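Local coordinates for protein glycerol dehydratase (Clostridium butyricum, PDB 1R9D) that probably dehydrates glycerol without vitamin B12, as a glycyl-radical lyase of the pyruvate formate-lyase-like family, at residues A[703-708]-A[720-725]. Numbering follows the deposited sequence.
Sequences QKFHPS and SSLIRS
Leu722 pushes one methyl group, CD2, against the rim of the Phe705 ring, with CD2 3.6 Å from CZ and 3.9 Å from CE1. The methyl lies near the plane of the ring, so it meets the edge and not a face. The two side chains meet head-on, one reaching out of helix 712-728 and the other off strand 702-705. Leu722 gets there with CG anti to its backbone N (chi1 -176°), which carries the fork away from the helix. The same CD2 also packs beside the end of the Gln703 side chain, an extended chain that runs at a slant to the leucine. Gln703 and Phe705 sit two residues apart on the strand and therefore point from the same side of the sheet, so a single methyl serves both. The backbones stay well apart: the nearest CA atoms, those of Gln703 and Ile723, are 11.0 Å from each other.

The contact packs the helix of a beta-alpha-beta unit on the unit's first strand; the second strand, 733-738, pairs in parallel with 702-705 and brings Phe736 against both Gln703 and Leu722. Pro680 of helix 680-687 touches Gln703 and Phe705 as well. No hydrogen bond or salt bridge joins segments 703-708 and 720-725; their buried touch is van der Waals only, so shape fit and not a directional bond sets how the leucine methyl sits against the ring edge.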
# COMPACT_ATOMS: atom_id res chain seq x y z
N GLN A 703 -17.84 -42.52 -1.43
CA GLN A 703 -18.56 -43.79 -1.38
C GLN A 703 -17.64 -44.79 -0.69
O GLN A 703 -16.41 -44.73 -0.84
CB GLN A 703 -18.98 -44.26 -2.78
CG GLN A 703 -20.34 -43.69 -3.19
CD GLN A 703 -21.03 -44.48 -4.29
OE1 GLN A 703 -22.26 -44.46 -4.41
NE2 GLN A 703 -20.25 -45.18 -5.10
N LYS A 704 -18.23 -45.67 0.11
CA LYS A 704 -17.47 -46.67 0.85
C LYS A 704 -17.97 -48.07 0.51
O LYS A 704 -19.17 -48.34 0.60
CB LYS A 704 -17.60 -46.42 2.35
CG LYS A 704 -16.79 -47.39 3.21
CD LYS A 704 -16.79 -46.98 4.68
CE LYS A 704 -18.16 -47.09 5.30
NZ LYS A 704 -18.14 -46.78 6.76
N PHE A 705 -17.05 -48.95 0.14
CA PHE A 705 -17.42 -50.31 -0.22
C PHE A 705 -16.86 -51.39 0.70
O PHE A 705 -15.76 -51.26 1.24
CB PHE A 705 -16.96 -50.64 -1.64
CG PHE A 705 -17.86 -50.11 -2.71
CD1 PHE A 705 -17.59 -48.89 -3.32
CD2 PHE A 705 -19.00 -50.81 -3.08
CE1 PHE A 705 -18.45 -48.38 -4.29
CE2 PHE A 705 -19.86 -50.31 -4.05
CZ PHE A 705 -19.58 -49.09 -4.66
N HIS A 706 -17.64 -52.45 0.86
CA HIS A 706 -17.19 -53.58 1.65
C HIS A 706 -16.15 -54.20 0.72
O HIS A 706 -16.35 -54.24 -0.49
CB HIS A 706 -18.36 -54.55 1.89
CG HIS A 706 -17.99 -55.76 2.69
ND1 HIS A 706 -17.45 -56.89 2.12
CD2 HIS A 706 -18.07 -56.01 4.02
CE1 HIS A 706 -17.20 -57.78 3.06
NE2 HIS A 706 -17.56 -57.27 4.22
N PRO A 707 -15.02 -54.67 1.26
CA PRO A 707 -13.97 -55.27 0.43
C PRO A 707 -14.39 -56.32 -0.59
O PRO A 707 -13.78 -56.45 -1.65
CB PRO A 707 -12.99 -55.81 1.47
CG PRO A 707 -13.09 -54.79 2.55
CD PRO A 707 -14.58 -54.57 2.67
N SER A 708 -15.44 -57.08 -0.28
CA SER A 708 -15.91 -58.11 -1.19
C SER A 708 -16.36 -57.56 -2.55
O SER A 708 -16.29 -58.24 -3.56
CB SER A 708 -17.06 -58.90 -0.56
OG SER A 708 -18.17 -58.07 -0.30
N SER A 720 -15.35 -49.81 -12.37
CA SER A 720 -15.14 -49.06 -13.61
C SER A 720 -16.47 -48.63 -14.22
O SER A 720 -16.62 -47.50 -14.68
CB SER A 720 -14.36 -49.93 -14.61
OG SER A 720 -14.41 -49.37 -15.91
N SER A 721 -17.44 -49.54 -14.23
CA SER A 721 -18.75 -49.23 -14.79
C SER A 721 -19.49 -48.19 -13.93
O SER A 721 -20.18 -47.31 -14.45
CB SER A 721 -19.59 -50.51 -14.89
OG SER A 721 -20.85 -50.23 -15.46
N LEU A 722 -19.34 -48.31 -12.61
CA LEU A 722 -19.97 -47.39 -11.68
C LEU A 722 -19.47 -45.97 -11.92
O LEU A 722 -20.25 -45.02 -11.98
CB LEU A 722 -19.66 -47.80 -10.24
CG LEU A 722 -20.32 -47.00 -9.12
CD1 LEU A 722 -21.79 -47.38 -9.00
CD2 LEU A 722 -19.60 -47.29 -7.80
N ILE A 723 -18.16 -45.83 -12.06
CA ILE A 723 -17.55 -44.53 -12.28
C ILE A 723 -17.98 -43.93 -13.62
O ILE A 723 -18.41 -42.77 -13.68
CB ILE A 723 -16.00 -44.62 -12.24
CG1 ILE A 723 -15.55 -45.02 -10.82
CG2 ILE A 723 -15.38 -43.30 -12.66
CD1 ILE A 723 -14.08 -45.44 -10.72
N ARG A 724 -17.89 -44.71 -14.68
CA ARG A 724 -18.28 -44.21 -16.00
C ARG A 724 -19.73 -43.76 -16.07
O ARG A 724 -20.04 -42.76 -16.71
CB ARG A 724 -18.00 -45.26 -17.07
CG ARG A 724 -16.52 -45.38 -17.41
CD ARG A 724 -16.26 -46.54 -18.33
NE ARG A 724 -14.89 -46.54 -18.84
CZ ARG A 724 -14.31 -47.59 -19.41
NH1 ARG A 724 -14.98 -48.73 -19.54
NH2 ARG A 724 -13.06 -47.50 -19.86
N SER A 725 -20.62 -44.48 -15.40
CA SER A 725 -22.03 -44.11 -15.42
C SER A 725 -22.27 -42.79 -14.70
O SER A 725 -23.06 -41.96 -15.15
CB SER A 725 -22.89 -45.20 -14.77
OG SER A 725 -24.25 -44.79 -14.72